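Local structure of putative capsular polysaccharide biosynthesis protein (Streptococcus pneumoniae serotype 4, 6EWJ) at residues Phe232-Leu237 against Asp256-Ala261; Ile322-Gly327 against Glu378-Leu383. The protein is probably a pyridoxal phosphate-dependent sugar aminotransferase of the DegT/DnrJ/EryC1 family, acting in the teichoic acid biosynthesis of the pneumococcus. One frame throughout, in Å; residues are numbered along the deposited sequence.

Contact 1 of 2, residues Phe232-Leu237 against Asp256-Ala261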
loop_
_atom_site.group_PDB
_atom_site.type_symbol
_atom_site.label_atom_id
_atom_site.label_comp_id
_atom_site.label_asym_id
_atom_site.label_seq_id
_atom_site.Cartn_x
_atom_site.Cartn_y
_atom_site.Cartn_z
ATOM N N PHE A 232 -7.581 12.680 -2.501
ATOM C CA PHE A 232 -7.203 11.363 -1.922
ATOM C C PHE A 232 -6.851 10.359 -3.007
ATOM O O PHE A 232 -5.856 9.604 -2.895
ATOM C CB PHE A 232 -8.308 10.772 -1.074
ATOM C CG PHE A 232 -8.354 11.289 0.322
ATOM C CD1 PHE A 232 -7.637 10.688 1.313
ATOM C CD2 PHE A 232 -9.138 12.375 0.647
ATOM C CE1 PHE A 232 -7.688 11.180 2.618
ATOM C CE2 PHE A 232 -9.209 12.849 1.948
ATOM C CZ PHE A 232 -8.477 12.262 2.933
ATOM N N GLN A 233 -7.689 10.336 -4.061
ATOM C CA GLN A 233 -7.493 9.422 -5.179
ATOM C C GLN A 233 -6.127 9.576 -5.779
ATOM O O GLN A 233 -5.427 8.574 -5.985
ATOM C CB GLN A 233 -8.571 9.601 -6.273
ATOM C CG GLN A 233 -9.898 8.968 -5.927
ATOM C CD GLN A 233 -9.871 7.482 -5.604
ATOM O OE1 GLN A 233 -10.627 7.034 -4.735
ATOM N NE2 GLN A 233 -9.021 6.717 -6.266
ATOM N N ILE A 234 -5.752 10.833 -6.010
ATOM C CA ILE A 234 -4.494 11.221 -6.614
ATOM C C ILE A 234 -3.294 10.801 -5.746
ATOM O O ILE A 234 -2.309 10.236 -6.225
ATOM C CB ILE A 234 -4.509 12.729 -6.891
ATOM C CG1 ILE A 234 -5.378 13.039 -8.121
ATOM C CG2 ILE A 234 -3.117 13.304 -7.192
ATOM C CD1 ILE A 234 -6.585 12.137 -8.359
ATOM N N LEU A 235 -3.423 11.000 -4.424
ATOM C CA LEU A 235 -2.347 10.584 -3.521
ATOM C C LEU A 235 -2.207 9.077 -3.408
ATOM O O LEU A 235 -1.100 8.586 -3.139
ATOM C CB LEU A 235 -2.523 11.181 -2.104
ATOM C CG LEU A 235 -2.478 12.695 -2.005
ATOM C CD1 LEU A 235 -2.619 13.167 -0.574
ATOM C CD2 LEU A 235 -1.235 13.315 -2.636
ATOM N N SER A 236 -3.297 8.348 -3.571
ATOM C CA SER A 236 -3.322 6.894 -3.432
ATOM C C SER A 236 -2.808 6.155 -4.678
ATOM O O SER A 236 -2.511 4.950 -4.611
ATOM C CB SER A 236 -4.734 6.412 -3.148
ATOM O OG SER A 236 -5.548 6.434 -4.317
ATOM N N LEU A 237 -2.726 6.874 -5.807
ATOM C CA LEU A 237 -2.412 6.282 -7.094
ATOM C C LEU A 237 -1.411 7.116 -7.890
ATOM O O LEU A 237 -1.705 7.613 -9.022
ATOM C CB LEU A 237 -3.703 6.071 -7.909
ATOM C CG LEU A 237 -4.542 4.830 -7.608
ATOM C CD1 LEU A 237 -5.967 5.001 -8.161
ATOM C CD2 LEU A 237 -3.850 3.588 -8.181
ATOM N N ASP A 256 -0.954 13.080 -16.439
ATOM C CA ASP A 256 0.088 13.834 -15.826
ATOM C C ASP A 256 0.319 13.218 -14.428
ATOM O O ASP A 256 -0.516 12.501 -13.921
ATOM C CB ASP A 256 -0.361 15.300 -15.747
ATOM C CG ASP A 256 0.762 16.253 -15.335
ATOM O OD1 ASP A 256 1.958 15.860 -15.295
ATOM O OD2 ASP A 256 0.445 17.418 -15.062
ATOM N N ILE A 257 1.449 13.526 -13.836
ATOM C CA ILE A 257 1.748 13.163 -12.456
ATOM C C ILE A 257 1.918 14.513 -11.763
ATOM O O ILE A 257 2.803 15.258 -12.121
ATOM C CB ILE A 257 3.036 12.317 -12.386
ATOM C CG1 ILE A 257 2.842 11.021 -13.193
ATOM C CG2 ILE A 257 3.478 12.057 -10.956
ATOM C CD1 ILE A 257 1.752 10.087 -12.687
ATOM N N VAL A 258 1.076 14.827 -10.778
ATOM C CA VAL A 258 1.097 16.189 -10.196
ATOM C C VAL A 258 1.952 16.293 -8.953
ATOM O O VAL A 258 2.460 17.361 -8.643
ATOM C CB VAL A 258 -0.307 16.783 -9.917
ATOM C CG1 VAL A 258 -1.054 16.992 -11.234
ATOM C CG2 VAL A 258 -1.084 15.941 -8.912
ATOM N N THR A 259 2.161 15.168 -8.294
ATOM C CA THR A 259 3.060 15.084 -7.151
ATOM C C THR A 259 3.553 13.643 -7.138
ATOM O O THR A 259 2.811 12.762 -7.564
ATOM C CB THR A 259 2.281 15.486 -5.850
ATOM O OG1 THR A 259 3.166 15.590 -4.748
ATOM C CG2 THR A 259 1.277 14.488 -5.515
ATOM N N PRO A 260 4.770 13.383 -6.621
ATOM C CA PRO A 260 5.242 11.980 -6.620
ATOM C C PRO A 260 4.639 11.216 -5.442
ATOM O O PRO A 260 5.301 11.029 -4.418
ATOM C CB PRO A 260 6.774 12.127 -6.484
ATOM C CG PRO A 260 7.044 13.608 -6.385
ATOM C CD PRO A 260 5.760 14.245 -5.952
ATOM N N ALA A 261 3.397 10.743 -5.614
ATOM C CA ALA A 261 2.597 10.229 -4.526
ATOM C C ALA A 261 2.717 8.696 -4.358
ATOM O O ALA A 261 3.805 8.152 -4.592
ATOM C CB ALA A 261 1.174 10.702 -4.665
#
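I234 meets V258 methyl to methyl: CG2 of I234 lies 3.7 Å from CG2 of V258, and the two side chains cross at about a right angle. The branch of I234 that makes this touch is the one set anti to the backbone N, while CG1 and CD1 lead away from the 256-261 segment. The carbonyl O of I234 also has the CB of A261 beside it, at 3.8 Å.

One residue on, L235 turns its CD2 methyl to the same strip of chain, where it rests 4.0 Å from CG2 of T259 and 4.1 Å from CB of A261. The A261 methyl points at the helix and sits close against its last turn, 3.5 Å from O of L235; the CA atoms of these two residues are 5.1 Å apart. No hydrogen bond joins the two segments, so methyl groups and the helix backbone carry the whole contact. T259 and A261 are brought to the helix on either side of P260, which is the centre of an inverse gamma turn.

S236 faces the other way and ties down its own helix, OG giving a 2.7 Å hydrogen bond to O of Q233. Beyond the pair of segments, the backbones of L235 and S236 bond to Y262 and C264, so the chain after A261 continues along the helix end.

The 256-261 segment itself forms part of the dimer interface: OD2 of D256 is hydrogen-bonded to OG1 of T358 of the second subunit, whose H99 bonds to O of P260. The arrangement is plain apolar packing of the C-terminal turn of helix 225-236 against the segment that leaves the two-stranded antiparallel sheet of 240-241 and 256-257, away from the cofactor-binding residues of its own chain.

Contact 2 of 2, residues Ile322-Gly327 against Glu378-Leu383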
loop_
_atom_site.group_PDB
_atom_site.type_symbol
_atom_site.label_atom_id
_atom_site.label_comp_id
_atom_site.label_asym_id
_atom_site.label_seq_id
_atom_site.Cartn_x
_atom_site.Cartn_y
_atom_site.Cartn_z
ATOM N N ILE A 322 -12.360 -5.658 26.075
ATOM C CA ILE A 322 -11.333 -5.169 26.978
ATOM C C ILE A 322 -11.802 -5.276 28.435
ATOM O O ILE A 322 -12.925 -4.822 28.777
ATOM C CB ILE A 322 -10.928 -3.724 26.584
ATOM C CG1 ILE A 322 -10.273 -3.798 25.170
ATOM C CG2 ILE A 322 -10.049 -3.107 27.688
ATOM C CD1 ILE A 322 -9.528 -2.587 24.651
ATOM N N THR A 323 -10.953 -5.885 29.274
ATOM C CA THR A 323 -11.223 -6.014 30.698
ATOM C C THR A 323 -10.030 -5.559 31.457
ATOM O O THR A 323 -8.898 -5.590 30.945
ATOM C CB THR A 323 -11.617 -7.435 31.184
ATOM O OG1 THR A 323 -10.449 -8.273 31.367
ATOM C CG2 THR A 323 -12.638 -8.123 30.229
ATOM N N ARG A 324 -10.281 -5.090 32.670
ATOM C CA ARG A 324 -9.248 -4.882 33.650
ATOM C C ARG A 324 -9.569 -5.675 34.932
ATOM O O ARG A 324 -10.723 -5.702 35.357
ATOM C CB ARG A 324 -9.076 -3.393 33.936
ATOM C CG ARG A 324 -8.644 -2.581 32.730
ATOM C CD ARG A 324 -8.610 -1.106 33.023
ATOM N NE ARG A 324 -7.619 -0.800 34.041
ATOM C CZ ARG A 324 -7.487 0.376 34.651
ATOM N NH1 ARG A 324 -8.334 1.374 34.374
ATOM N NH2 ARG A 324 -6.539 0.554 35.564
ATOM N N VAL A 325 -8.571 -6.363 35.496
ATOM C CA VAL A 325 -8.746 -7.228 36.661
ATOM C C VAL A 325 -8.325 -6.436 37.909
ATOM O O VAL A 325 -7.148 -6.075 38.069
ATOM C CB VAL A 325 -7.957 -8.555 36.569
ATOM C CG1 VAL A 325 -8.412 -9.523 37.654
ATOM C CG2 VAL A 325 -8.164 -9.204 35.201
ATOM N N GLU A 326 -9.294 -6.083 38.744
ATOM C CA GLU A 326 -8.992 -5.261 39.901
ATOM C C GLU A 326 -7.921 -5.905 40.756
ATOM O O GLU A 326 -7.985 -7.100 41.040
ATOM C CB GLU A 326 -10.205 -5.001 40.773
ATOM C CG GLU A 326 -9.844 -4.183 42.032
ATOM C CD GLU A 326 -11.006 -3.458 42.644
ATOM O OE1 GLU A 326 -11.985 -3.185 41.920
ATOM O OE2 GLU A 326 -10.929 -3.147 43.857
ATOM N N GLY A 327 -6.972 -5.090 41.199
ATOM C CA GLY A 327 -5.984 -5.529 42.186
ATOM C C GLY A 327 -4.810 -6.330 41.649
ATOM O O GLY A 327 -3.953 -6.750 42.430
ATOM N N GLU A 378 -1.460 -2.136 32.706
ATOM C CA GLU A 378 -0.990 -3.071 33.704
ATOM C C GLU A 378 -1.905 -4.277 34.051
ATOM O O GLU A 378 -1.406 -5.398 34.236
ATOM C CB GLU A 378 -0.667 -2.303 35.007
ATOM C CG GLU A 378 0.221 -3.070 35.960
ATOM C CD GLU A 378 0.401 -2.401 37.317
ATOM O OE1 GLU A 378 -0.084 -1.276 37.548
ATOM O OE2 GLU A 378 1.082 -3.012 38.147
ATOM N N ASN A 379 -3.209 -4.038 34.183
ATOM C CA ASN A 379 -4.162 -5.082 34.591
ATOM C C ASN A 379 -5.185 -5.426 33.482
ATOM O O ASN A 379 -6.206 -6.034 33.749
ATOM C CB ASN A 379 -4.866 -4.699 35.888
ATOM C CG ASN A 379 -5.685 -3.431 35.782
ATOM O OD1 ASN A 379 -5.419 -2.556 34.945
ATOM N ND2 ASN A 379 -6.656 -3.297 36.649
ATOM N N GLU A 380 -4.858 -5.068 32.250
ATOM C CA GLU A 380 -5.758 -5.197 31.142
ATOM C C GLU A 380 -5.590 -6.555 30.490
ATOM O O GLU A 380 -4.444 -6.992 30.229
ATOM C CB GLU A 380 -5.537 -4.076 30.133
ATOM C CG GLU A 380 -6.634 -3.941 29.084
ATOM C CD GLU A 380 -6.564 -4.967 27.957
ATOM O OE1 GLU A 380 -5.455 -5.382 27.549
ATOM O OE2 GLU A 380 -7.631 -5.363 27.418
ATOM N N ILE A 381 -6.721 -7.216 30.237
ATOM C CA ILE A 381 -6.781 -8.419 29.429
ATOM C C ILE A 381 -7.943 -8.349 28.454
ATOM O O ILE A 381 -9.099 -8.086 28.832
ATOM C CB ILE A 381 -6.889 -9.685 30.302
ATOM C CG1 ILE A 381 -5.590 -9.868 31.143
ATOM C CG2 ILE A 381 -7.059 -10.931 29.458
ATOM C CD1 ILE A 381 -5.702 -10.904 32.245
ATOM N N THR A 382 -7.651 -8.625 27.191
ATOM C CA THR A 382 -8.671 -8.674 26.201
ATOM C C THR A 382 -9.063 -10.121 25.958
ATOM O O THR A 382 -8.219 -10.953 25.618
ATOM C CB THR A 382 -8.218 -8.029 24.887
ATOM O OG1 THR A 382 -7.539 -6.823 25.173
ATOM C CG2 THR A 382 -9.378 -7.715 23.995
ATOM N N LEU A 383 -10.352 -10.405 26.126
ATOM C CA LEU A 383 -10.919 -11.721 25.826
ATOM C C LEU A 383 -11.429 -11.759 24.417
ATOM O O LEU A 383 -11.746 -10.700 23.886
ATOM C CB LEU A 383 -12.098 -12.025 26.752
ATOM C CG LEU A 383 -11.824 -11.923 28.260
ATOM C CD1 LEU A 383 -13.095 -12.244 29.026
ATOM C CD2 LEU A 383 -10.691 -12.829 28.685
#
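With chi1 of N379 at 62°, its CG lies between the backbone N and the carbonyl carbon, and the amide is brought up to R324 and V325; a bend at chi3 of R324 (64°) turns the guanidinium back to meet it. OD1 of N379 sits at the guanidinium edge, in its plane, and takes a nearly straight bond from NE of R324 at 3.0 Å; NH2 of R324 adds a weak one. The amide and guanidinium planes stand almost perpendicular, 86° apart. The other end of the amide is used too: ND2 of N379 donates to O of V325 over 3.2 Å, coming from well above the carbonyl plane. Since N of V325 bonds to O of N379 at 3.0 Å, one asparagine holds V325 by both backbone and side chain.

Further along, T323 and I381 form an antiparallel hydrogen-bonded pair, N of I381 to O of T323 spanning 2.8 Å. The I381 carbonyl O receives both N and OG1 of T323, the hydroxyl at 2.9 Å, which secures this buried OH within the sheet.

On the face that carries I322, E380 and T382, OE2 of E380 lies 3.3 Å from CG2 of I322 and accepts the T382 hydroxyl through its syn lone pair at 2.7 Å. H350 bonds to both of these polar side chains, while the side chain of I322 is about 6 Å from those of Y351 and H179, which bind pyridoxal phosphate, absent from this apo chain.

Strand 321-325 is the middle one of a three-stranded antiparallel sheet, between 304-306 and 380-383. F401 of helix 391-409 packs on T323, V325, I381 and L383, and helix 330-342 adds I336 and I337 against I381.

Overall arrangement
Contact 1 is a surface contact and contact 2 a mostly buried one; they lie on opposite sides of the chain's centre, with centres 44 Å apart and nearest atoms about 26 Å apart. They share no helix or strand and follow one another along the chain. Contact 1 sets a helix end against a loop through methyl groups and the backbone carbonyls of the helix end, with no hydrogen bond; one of its segments also bonds to the second subunit. Contact 2 joins two neighbouring strands, where three backbone hydrogen bonds are joined by about as many from side chains. No other chain touches contact 2; helices of its own subunit pack on it, and the cofactor-binding residues lie near one face.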